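Local structure of putative uncharacterized protein (Pseudomonas phage 201phi2-1, 3R4V) at residues A[114-119]-A[170-175]; A[83-88]-A[174-179]; A[148-153]-A[206-211]. The protein is of unknown function but belongs to the phage tubulin-like proteins, relatives of tubulin and FtsZ, and holds guanosine-5'-diphosphate in this structure. All coordinates share one frame; numbering follows the deposited sequence.

Contact 1 (A[114-119]-A[170-175]); sequences VSFVVG and EKIRKV. With GDP (guanosine-5'-diphosphate), chain B.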
loop_
_atom_site.group_PDB
_atom_site.type_symbol
_atom_site.label_atom_id
_atom_site.label_comp_id
_atom_site.label_asym_id
_atom_site.label_seq_id
_atom_site.Cartn_x
_atom_site.Cartn_y
_atom_site.Cartn_z
ATOM N N VAL A 114 -7.635 -0.087 -4.292
ATOM C CA VAL A 114 -7.096 0.154 -2.956
ATOM C C VAL A 114 -5.641 -0.277 -2.910
ATOM O O VAL A 114 -5.196 -1.039 -3.766
ATOM C CB VAL A 114 -7.879 -0.575 -1.837
ATOM C CG1 VAL A 114 -9.342 -0.109 -1.821
ATOM C CG2 VAL A 114 -7.787 -2.103 -1.989
ATOM N N SER A 115 -4.895 0.222 -1.924
ATOM C CA SER A 115 -3.482 -0.146 -1.801
ATOM C C SER A 115 -3.209 -0.773 -0.452
ATOM O O SER A 115 -3.893 -0.484 0.521
ATOM C CB SER A 115 -2.607 1.102 -1.936
ATOM O OG SER A 115 -2.833 1.731 -3.189
ATOM N N PHE A 116 -2.191 -1.623 -0.400
ATOM C CA PHE A 116 -1.709 -2.169 0.851
ATOM C C PHE A 116 -0.265 -1.694 1.014
ATOM O O PHE A 116 0.601 -2.055 0.207
ATOM C CB PHE A 116 -1.775 -3.703 0.818
ATOM C CG PHE A 116 -3.177 -4.234 0.966
ATOM C CD1 PHE A 116 -3.670 -4.577 2.211
ATOM C CD2 PHE A 116 -4.009 -4.322 -0.133
ATOM C CE1 PHE A 116 -4.973 -5.023 2.352
ATOM C CE2 PHE A 116 -5.324 -4.770 0.005
ATOM C CZ PHE A 116 -5.792 -5.123 1.235
ATOM N N VAL A 117 -0.010 -0.861 2.022
ATOM C CA VAL A 117 1.304 -0.222 2.128
ATOM C C VAL A 117 1.911 -0.515 3.490
ATOM O O VAL A 117 1.195 -0.606 4.493
ATOM C CB VAL A 117 1.234 1.302 1.874
ATOM C CG1 VAL A 117 0.790 1.584 0.425
ATOM C CG2 VAL A 117 0.328 1.989 2.889
ATOM N N VAL A 118 3.229 -0.696 3.519
ATOM C CA VAL A 118 3.907 -1.081 4.755
ATOM C C VAL A 118 4.677 0.106 5.337
ATOM O O VAL A 118 5.434 0.779 4.630
ATOM C CB VAL A 118 4.878 -2.255 4.501
ATOM C CG1 VAL A 118 5.799 -2.481 5.695
ATOM C CG2 VAL A 118 4.110 -3.521 4.192
ATOM N N GLY A 119 4.493 0.352 6.627
ATOM C CA GLY A 119 5.265 1.358 7.338
ATOM C C GLY A 119 6.562 0.750 7.855
ATOM O O GLY A 119 6.572 0.035 8.867
ATOM N N GLU A 170 -3.402 -12.267 3.271
ATOM C CA GLU A 170 -4.740 -12.723 3.669
ATOM C C GLU A 170 -5.774 -11.610 3.524
ATOM O O GLU A 170 -6.937 -11.873 3.203
ATOM C CB GLU A 170 -4.741 -13.295 5.084
ATOM C CG GLU A 170 -4.142 -14.695 5.179
ATOM C CD GLU A 170 -4.963 -15.739 4.436
ATOM O OE1 GLU A 170 -6.207 -15.613 4.406
ATOM O OE2 GLU A 170 -4.366 -16.682 3.878
ATOM N N LYS A 171 -5.355 -10.368 3.757
ATOM C CA LYS A 171 -6.244 -9.231 3.535
ATOM C C LYS A 171 -6.498 -9.006 2.051
ATOM O O LYS A 171 -7.621 -8.702 1.649
ATOM C CB LYS A 171 -5.675 -7.956 4.154
ATOM C CG LYS A 171 -5.679 -7.922 5.672
ATOM C CD LYS A 171 -4.863 -6.715 6.127
ATOM C CE LYS A 171 -4.961 -6.445 7.610
ATOM N NZ LYS A 171 -4.150 -5.224 7.934
ATOM N N ILE A 172 -5.453 -9.156 1.235
ATOM C CA ILE A 172 -5.604 -9.009 -0.202
ATOM C C ILE A 172 -6.617 -10.015 -0.745
ATOM O O ILE A 172 -7.449 -9.678 -1.578
ATOM C CB ILE A 172 -4.260 -9.154 -0.929
ATOM C CG1 ILE A 172 -3.385 -7.942 -0.592
ATOM C CG2 ILE A 172 -4.484 -9.230 -2.431
ATOM C CD1 ILE A 172 -2.023 -7.962 -1.240
ATOM N N ARG A 173 -6.536 -11.254 -0.273
ATOM C CA ARG A 173 -7.519 -12.265 -0.649
ATOM C C ARG A 173 -8.958 -11.875 -0.299
ATOM O O ARG A 173 -9.887 -12.215 -1.034
ATOM C CB ARG A 173 -7.180 -13.600 0.004
ATOM C CG ARG A 173 -5.843 -14.151 -0.443
ATOM C CD ARG A 173 -5.735 -15.616 -0.106
ATOM N NE ARG A 173 -4.449 -16.165 -0.520
ATOM C CZ ARG A 173 -4.175 -16.626 -1.739
ATOM N NH1 ARG A 173 -5.094 -16.599 -2.699
ATOM N NH2 ARG A 173 -2.967 -17.106 -2.001
ATOM N N LYS A 174 -9.151 -11.197 0.828
ATOM C CA LYS A 174 -10.500 -10.755 1.176
ATOM C C LYS A 174 -10.973 -9.702 0.176
ATOM O O LYS A 174 -12.141 -9.680 -0.193
ATOM C CB LYS A 174 -10.586 -10.229 2.618
ATOM C CG LYS A 174 -10.427 -11.297 3.703
ATOM C CD LYS A 174 -10.479 -10.667 5.086
ATOM C CE LYS A 174 -10.661 -11.707 6.193
ATOM N NZ LYS A 174 -9.604 -12.745 6.218
ATOM N N VAL A 175 -10.067 -8.835 -0.282
ATOM C CA VAL A 175 -10.448 -7.838 -1.280
ATOM C C VAL A 175 -10.702 -8.513 -2.630
ATOM O O VAL A 175 -11.614 -8.125 -3.358
ATOM C CB VAL A 175 -9.383 -6.703 -1.436
ATOM C CG1 VAL A 175 -9.827 -5.725 -2.524
ATOM C CG2 VAL A 175 -9.223 -5.987 -0.120
HETATM P PB GDP B . 12.401 -1.266 -2.181
HETATM O O1B GDP B . 12.751 -2.490 -2.997
HETATM O O2B GDP B . 10.992 -0.860 -2.523
HETATM O O3B GDP B . 13.395 -0.146 -2.462
HETATM O O3A GDP B . 12.534 -1.601 -0.624
HETATM P PA GDP B . 11.944 -2.894 0.131
HETATM O O1A GDP B . 12.642 -4.183 -0.268
HETATM O O2A GDP B . 10.455 -2.984 -0.048
HETATM O "O5'" GDP B . 12.336 -2.530 1.617
HETATM C "C5'" GDP B . 11.921 -1.297 2.229
HETATM C "C4'" GDP B . 11.821 -1.465 3.741
HETATM O "O4'" GDP B . 10.692 -2.290 4.057
HETATM C "C3'" GDP B . 13.018 -2.179 4.349
HETATM O "O3'" GDP B . 13.996 -1.237 4.779
HETATM C "C2'" GDP B . 12.417 -2.907 5.532
HETATM O "O2'" GDP B . 12.290 -2.025 6.646
HETATM C "C1'" GDP B . 11.005 -3.229 5.099
HETATM N N9 GDP B . 10.883 -4.552 4.451
HETATM C C8 GDP B . 11.752 -5.140 3.594
HETATM N N7 GDP B . 11.273 -6.336 3.166
HETATM C C5 GDP B . 10.059 -6.517 3.734
HETATM C C6 GDP B . 9.000 -7.550 3.704
HETATM O O6 GDP B . 9.136 -8.581 3.016
HETATM N N1 GDP B . 7.895 -7.340 4.443
HETATM C C2 GDP B . 7.728 -6.228 5.194
HETATM N N2 GDP B . 6.589 -6.060 5.915
HETATM N N3 GDP B . 8.655 -5.244 5.262
HETATM C C4 GDP B . 9.811 -5.334 4.565
#

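Contact 2 (A[83-88]-A[174-179]); sequences FYIVCY and KVVLLV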
loop_
_atom_site.group_PDB
_atom_site.type_symbol
_atom_site.label_atom_id
_atom_site.label_comp_id
_atom_site.label_asym_id
_atom_site.label_seq_id
_atom_site.Cartn_x
_atom_site.Cartn_y
_atom_site.Cartn_z
ATOM N N PHE A 83 -11.190 -3.512 -11.119
ATOM C CA PHE A 83 -10.669 -3.117 -9.819
ATOM C C PHE A 83 -9.180 -3.406 -9.785
ATOM O O PHE A 83 -8.712 -4.313 -10.467
ATOM C CB PHE A 83 -11.396 -3.904 -8.712
ATOM C CG PHE A 83 -11.205 -3.343 -7.328
ATOM C CD1 PHE A 83 -12.042 -2.345 -6.838
ATOM C CD2 PHE A 83 -10.207 -3.824 -6.507
ATOM C CE1 PHE A 83 -11.876 -1.838 -5.553
ATOM C CE2 PHE A 83 -10.031 -3.321 -5.226
ATOM C CZ PHE A 83 -10.871 -2.331 -4.741
ATOM N N TYR A 84 -8.418 -2.620 -9.025
ATOM C CA TYR A 84 -6.991 -2.903 -8.880
ATOM C C TYR A 84 -6.591 -2.949 -7.416
ATOM O O TYR A 84 -7.184 -2.291 -6.572
ATOM C CB TYR A 84 -6.120 -1.846 -9.579
ATOM C CG TYR A 84 -6.459 -1.590 -11.042
ATOM C CD1 TYR A 84 -5.651 -2.085 -12.069
ATOM C CD2 TYR A 84 -7.576 -0.840 -11.392
ATOM C CE1 TYR A 84 -5.954 -1.835 -13.416
ATOM C CE2 TYR A 84 -7.879 -0.587 -12.726
ATOM C CZ TYR A 84 -7.072 -1.093 -13.727
ATOM O OH TYR A 84 -7.388 -0.828 -15.038
ATOM N N ILE A 85 -5.556 -3.712 -7.122
ATOM C CA ILE A 85 -4.964 -3.693 -5.793
ATOM C C ILE A 85 -3.485 -3.376 -5.981
ATOM O O ILE A 85 -2.819 -4.010 -6.801
ATOM C CB ILE A 85 -5.127 -5.051 -5.113
ATOM C CG1 ILE A 85 -6.620 -5.388 -4.984
ATOM C CG2 ILE A 85 -4.412 -5.076 -3.753
ATOM C CD1 ILE A 85 -6.913 -6.812 -4.546
ATOM N N VAL A 86 -2.969 -2.401 -5.233
ATOM C CA VAL A 86 -1.555 -2.031 -5.333
ATOM C C VAL A 86 -0.844 -2.281 -4.000
ATOM O O VAL A 86 -1.402 -1.997 -2.952
ATOM C CB VAL A 86 -1.405 -0.559 -5.656
ATOM C CG1 VAL A 86 0.049 -0.264 -6.045
ATOM C CG2 VAL A 86 -2.355 -0.164 -6.771
ATOM N N CYS A 87 0.383 -2.790 -4.035
ATOM C CA CYS A 87 1.046 -3.188 -2.798
ATOM C C CYS A 87 2.546 -2.914 -2.820
ATOM O O CYS A 87 3.249 -3.329 -3.734
ATOM C CB CYS A 87 0.784 -4.683 -2.524
ATOM S SG CYS A 87 1.699 -5.363 -1.111
ATOM N N TYR A 88 3.031 -2.215 -1.806
ATOM C CA TYR A 88 4.443 -1.880 -1.732
ATOM C C TYR A 88 4.796 -1.339 -0.354
ATOM O O TYR A 88 3.909 -1.006 0.429
ATOM C CB TYR A 88 4.780 -0.834 -2.810
ATOM C CG TYR A 88 3.904 0.407 -2.749
ATOM C CD1 TYR A 88 4.320 1.527 -2.052
ATOM C CD2 TYR A 88 2.673 0.459 -3.407
ATOM C CE1 TYR A 88 3.523 2.691 -1.996
ATOM C CE2 TYR A 88 1.878 1.617 -3.357
ATOM C CZ TYR A 88 2.316 2.714 -2.651
ATOM O OH TYR A 88 1.537 3.856 -2.586
ATOM N N LYS A 174 -9.151 -11.197 0.828
ATOM C CA LYS A 174 -10.500 -10.755 1.176
ATOM C C LYS A 174 -10.973 -9.702 0.176
ATOM O O LYS A 174 -12.141 -9.680 -0.193
ATOM C CB LYS A 174 -10.586 -10.229 2.618
ATOM C CG LYS A 174 -10.427 -11.297 3.703
ATOM C CD LYS A 174 -10.479 -10.667 5.086
ATOM C CE LYS A 174 -10.661 -11.707 6.193
ATOM N NZ LYS A 174 -9.604 -12.745 6.218
ATOM N N VAL A 175 -10.067 -8.835 -0.282
ATOM C CA VAL A 175 -10.448 -7.838 -1.280
ATOM C C VAL A 175 -10.702 -8.513 -2.630
ATOM O O VAL A 175 -11.614 -8.125 -3.358
ATOM C CB VAL A 175 -9.383 -6.703 -1.436
ATOM C CG1 VAL A 175 -9.827 -5.725 -2.524
ATOM C CG2 VAL A 175 -9.223 -5.987 -0.120
ATOM N N VAL A 176 -9.892 -9.516 -2.970
ATOM C CA VAL A 176 -10.104 -10.258 -4.215
ATOM C C VAL A 176 -11.475 -10.909 -4.171
ATOM O O VAL A 176 -12.200 -10.916 -5.161
ATOM C CB VAL A 176 -8.999 -11.306 -4.471
ATOM C CG1 VAL A 176 -9.389 -12.235 -5.615
ATOM C CG2 VAL A 176 -7.675 -10.591 -4.788
ATOM N N LEU A 177 -11.836 -11.412 -2.997
ATOM C CA LEU A 177 -13.157 -12.017 -2.793
ATOM C C LEU A 177 -14.251 -10.961 -2.951
ATOM O O LEU A 177 -15.227 -11.153 -3.688
ATOM C CB LEU A 177 -13.230 -12.643 -1.403
ATOM C CG LEU A 177 -14.616 -13.037 -0.908
ATOM C CD1 LEU A 177 -15.130 -14.204 -1.733
ATOM C CD2 LEU A 177 -14.563 -13.384 0.578
ATOM N N LEU A 178 -14.077 -9.840 -2.255
ATOM C CA LEU A 178 -15.020 -8.727 -2.325
ATOM C C LEU A 178 -15.383 -8.374 -3.762
ATOM O O LEU A 178 -16.566 -8.190 -4.074
ATOM C CB LEU A 178 -14.448 -7.491 -1.615
ATOM C CG LEU A 178 -15.242 -6.182 -1.766
ATOM C CD1 LEU A 178 -16.622 -6.331 -1.127
ATOM C CD2 LEU A 178 -14.492 -4.980 -1.157
ATOM N N VAL A 179 -14.372 -8.259 -4.627
ATOM C CA VAL A 179 -14.573 -7.764 -5.993
ATOM C C VAL A 179 -14.731 -8.886 -7.037
ATOM O O VAL A 179 -14.591 -8.652 -8.236
ATOM C CB VAL A 179 -13.464 -6.738 -6.390
ATOM C CG1 VAL A 179 -13.381 -5.647 -5.323
ATOM C CG2 VAL A 179 -12.116 -7.429 -6.505
#

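Contact 3 (A[148-153]-A[206-211]); sequences IVVNYV and PQVCEL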
loop_
_atom_site.group_PDB
_atom_site.type_symbol
_atom_site.label_atom_id
_atom_site.label_comp_id
_atom_site.label_asym_id
_atom_site.label_seq_id
_atom_site.Cartn_x
_atom_site.Cartn_y
_atom_site.Cartn_z
ATOM N N ILE A 148 -7.397 8.270 -1.989
ATOM C CA ILE A 148 -6.381 7.246 -2.156
ATOM C C ILE A 148 -6.442 6.377 -0.921
ATOM O O ILE A 148 -6.042 6.785 0.172
ATOM C CB ILE A 148 -4.982 7.862 -2.358
ATOM C CG1 ILE A 148 -4.946 8.692 -3.658
ATOM C CG2 ILE A 148 -3.910 6.755 -2.317
ATOM C CD1 ILE A 148 -5.109 7.897 -4.966
ATOM N N VAL A 149 -7.020 5.190 -1.092
ATOM C CA VAL A 149 -7.487 4.382 0.025
ATOM C C VAL A 149 -6.465 3.303 0.271
ATOM O O VAL A 149 -6.189 2.505 -0.609
ATOM C CB VAL A 149 -8.846 3.733 -0.344
ATOM C CG1 VAL A 149 -9.325 2.794 0.728
ATOM C CG2 VAL A 149 -9.891 4.829 -0.595
ATOM N N VAL A 150 -5.904 3.291 1.473
ATOM C CA VAL A 150 -4.826 2.363 1.776
ATOM C C VAL A 150 -5.060 1.614 3.073
ATOM O O VAL A 150 -5.569 2.152 4.048
ATOM C CB VAL A 150 -3.460 3.083 1.850
ATOM C CG1 VAL A 150 -3.280 4.028 0.643
ATOM C CG2 VAL A 150 -3.307 3.837 3.148
ATOM N N ASN A 151 -4.680 0.344 3.070
ATOM C CA ASN A 151 -4.599 -0.430 4.287
ATOM C C ASN A 151 -3.154 -0.299 4.728
ATOM O O ASN A 151 -2.237 -0.747 4.021
ATOM C CB ASN A 151 -4.937 -1.886 3.993
ATOM C CG ASN A 151 -4.936 -2.746 5.241
ATOM O OD1 ASN A 151 -3.977 -3.471 5.514
ATOM N ND2 ASN A 151 -6.012 -2.667 6.012
ATOM N N TYR A 152 -2.960 0.350 5.867
ATOM C CA TYR A 152 -1.629 0.680 6.359
ATOM C C TYR A 152 -1.184 -0.369 7.369
ATOM O O TYR A 152 -1.912 -0.672 8.307
ATOM C CB TYR A 152 -1.635 2.058 7.024
ATOM C CG TYR A 152 -0.332 2.376 7.734
ATOM C CD1 TYR A 152 0.796 2.768 7.012
ATOM C CD2 TYR A 152 -0.225 2.258 9.119
ATOM C CE1 TYR A 152 1.996 3.059 7.666
ATOM C CE2 TYR A 152 0.968 2.549 9.779
ATOM C CZ TYR A 152 2.076 2.936 9.041
ATOM O OH TYR A 152 3.259 3.222 9.690
ATOM N N VAL A 153 -0.004 -0.947 7.159
ATOM C CA VAL A 153 0.485 -2.001 8.032
ATOM C C VAL A 153 1.888 -1.627 8.497
ATOM O O VAL A 153 2.839 -1.643 7.699
ATOM C CB VAL A 153 0.539 -3.350 7.293
ATOM C CG1 VAL A 153 1.074 -4.431 8.207
ATOM C CG2 VAL A 153 -0.849 -3.730 6.780
ATOM N N PRO A 206 -11.145 14.784 -1.141
ATOM C CA PRO A 206 -10.299 13.637 -1.481
ATOM C C PRO A 206 -8.950 13.744 -0.778
ATOM O O PRO A 206 -8.321 14.804 -0.795
ATOM C CB PRO A 206 -10.117 13.775 -2.991
ATOM C CG PRO A 206 -10.226 15.235 -3.247
ATOM C CD PRO A 206 -11.224 15.760 -2.245
ATOM N N GLN A 207 -8.507 12.642 -0.181
ATOM C CA GLN A 207 -7.277 12.652 0.600
ATOM C C GLN A 207 -6.896 11.203 0.847
ATOM O O GLN A 207 -7.638 10.301 0.448
ATOM C CB GLN A 207 -7.500 13.406 1.922
ATOM C CG GLN A 207 -8.652 12.858 2.769
ATOM C CD GLN A 207 -8.990 13.679 4.036
ATOM O OE1 GLN A 207 -9.827 13.260 4.828
ATOM N NE2 GLN A 207 -8.353 14.842 4.216
ATOM N N VAL A 208 -5.757 10.971 1.495
ATOM C CA VAL A 208 -5.397 9.609 1.882
ATOM C C VAL A 208 -6.382 9.121 2.944
ATOM O O VAL A 208 -6.608 9.802 3.947
ATOM C CB VAL A 208 -3.974 9.504 2.426
ATOM C CG1 VAL A 208 -3.705 8.073 2.903
ATOM C CG2 VAL A 208 -2.977 9.851 1.341
ATOM N N CYS A 209 -6.980 7.956 2.684
ATOM C CA CYS A 209 -7.923 7.326 3.583
ATOM C C CYS A 209 -7.387 5.962 3.971
ATOM O O CYS A 209 -6.590 5.389 3.240
ATOM C CB CYS A 209 -9.246 7.097 2.859
ATOM S SG CYS A 209 -10.068 8.615 2.388
ATOM N N GLU A 210 -7.845 5.431 5.102
ATOM C CA GLU A 210 -7.506 4.059 5.465
ATOM C C GLU A 210 -8.634 3.098 5.145
ATOM O O GLU A 210 -9.803 3.424 5.287
ATOM C CB GLU A 210 -7.237 3.929 6.947
ATOM C CG GLU A 210 -5.895 4.408 7.458
ATOM C CD GLU A 210 -5.758 4.104 8.952
ATOM O OE1 GLU A 210 -5.255 3.011 9.297
ATOM O OE2 GLU A 210 -6.187 4.930 9.793
ATOM N N LEU A 211 -8.253 1.894 4.752
ATOM C CA LEU A 211 -9.168 0.785 4.583
ATOM C C LEU A 211 -9.011 -0.111 5.795
ATOM O O LEU A 211 -7.899 -0.520 6.134
ATOM C CB LEU A 211 -8.787 0.001 3.336
ATOM C CG LEU A 211 -9.501 -1.334 3.105
ATOM C CD1 LEU A 211 -11.019 -1.140 3.074
ATOM C CD2 LEU A 211 -9.023 -2.032 1.866
HETATM O O HOH W 1 -5.251 0.799 7.486
#

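Contact 1 (A[114-119]-A[170-175])
The ring of Phe116 meets helix 161-178 through three residues that approach it from three different directions. Ile172 lies over one face: its CG1 is 3.9 Å from the Phe116 ring centroid and 18° off the normal, displaced toward the rim, a CH-pi contact in which the two side chains run past each other in opposite directions. At the edge, close to the ring plane, Val175 CG2 touches Phe116 CZ at 3.8 Å. Lys171 comes in obliquely, its CB 3.5 Å from Phe116 CE1. CB, and less closely CD, lie against the ring, while NZ, led away from it, makes a salt bridge with Glu167.

Val175 divides its two methyls. With CG1 anti to the backbone N (chi1 178°), CG2 is left for the phenylalanine and CG1 meets Val114 CG2 tip to tip at 4.2 Å, a looser touch that extends the apolar seam by one strand repeat. No hydrogen bond crosses between the two segments; the axes of 114-119 and 170-175 approach to 10.2 Å and run nearly antiparallel. Further along the same strand, Val118 CG1 lies 3.7 Å from N2 of the guanine of guanosine-5'-diphosphate, and the helix supplies Asn165, which is hydrogen-bonded to that nucleotide. Strand and helix packed antiparallel in this way, with the base at one end of the layer, are characteristic of the nucleotide-binding domain of the tubulin/FtsZ fold, and helix 161-178 probably corresponds to its core helix.

Contact 2 (A[83-88]-A[174-179])
Phe83 presents one face of its ring to Val179, whose CG1 stands almost exactly over the middle, 3.7 Å from the Phe83 ring centroid and 10° off the normal. The methyl is thus nearly equidistant from all six ring carbons, a centred CH-pi contact rather than a glancing one. Val179 is the first residue to leave helical geometry, although its N still bonds to Val175 O. At this point its chi1 of -53° puts CG1 opposite the carbonyl carbon, over the ring, and CG2 in the crowded position between N and C, from where it also reaches the Phe83 CD2 side.

One helical turn earlier, Val175 crosses Phe83 at about a right angle. Its CG1 is 3.6 Å from Phe83 CE2, obliquely placed, and 3.7 Å from Ile85 CD1, so this single methyl touches both Phe83, just before the strand, and Ile85 on it. Ile85 in turn runs out alongside Val175 with its chain extended (chi2 170°); its CD1 continues to Val176 CG2 at 3.9 Å, where the two side chains are roughly perpendicular. Ile85 CG1 also lies at the edge of the Phe83 ring, close to its plane, which helps to fix how the ring is turned.

Around this apolar cluster, Val176 reaches Leu7 of the next strand and Ile85 touches Phe116 of the one on its other flank. Near the helix end, Leu177 O is hydrogen-bonded to NE2 of His183, beyond the segment. Tyr84 and Val86, pointing to the other face of the sheet, pack on helix 95-108. A parallel sheet with helices on both faces is the three-layer, Rossmann-like alpha/beta architecture of the tubulin-type nucleotide-binding domain.

Contact 3 (A[148-153]-A[206-211])
Ile148, Val149 and Val150 pair in parallel register with Val208, Cys209 and Glu210, joining two neighbouring strands of the central sheet of the tubulin-like fold. Four backbone bonds alternate along the pair: Ile148 N to Gln207 O, Cys209 N to Ile148 O, Val150 N to Cys209 O at 2.8 Å, and Leu211 N to Val150 O at 2.8 Å. Val150 O also receives a weak CA-H...O contact from Glu210 CA at 3.1 Å.

On one face Val149 CG1 meets Leu211 CB at 3.9 Å, while CG2 approaches Cys209 CB. On the other, Val150 CG2 and Val208 CG1 touch lightly at 4.3 Å, and Val208 goes on to pack against Met134 and Leu137 of helix 124-144.

Beyond Leu211 N the direct backbone pattern gives way to side chains and solvent. Asn151, with CG trans to its N (chi1 -177°), donates ND2 to Leu211 O at 2.9 Å, the donor tilted 33° from the carbonyl plane. Its OD1 accepts from Lys171 NZ, which settles the orientation of the amide. A water completes the joint: it accepts from Tyr152 N at 2.8 Å and donates to Glu210 OE1 and, at 3.3 Å, to Leu211 O, giving that carbonyl oxygen its second donor.

How the contacts relate
From the N terminus, Phe83 and strand 84-89 open contact 2, strand 113-119 opens contact 1 and strand 148-154 opens contact 3. Helix 161-178, with Val179 just after it, then closes the first two: 170-175 returns over 50 residues to strand 113-119, while segment 174-179 returns over 85 residues to 83-88, so contact 1 falls within the span of contact 2 and shares Lys174 and Val175 with it. Contact 3, closed only at 206-211, begins inside both spans and ends beyond them, crossing each. Together they tie one helix to two adjacent strands and carry the sheet on from strand 148-154, the neighbour of 113-119, into strand 208-214 of the C-terminal family region.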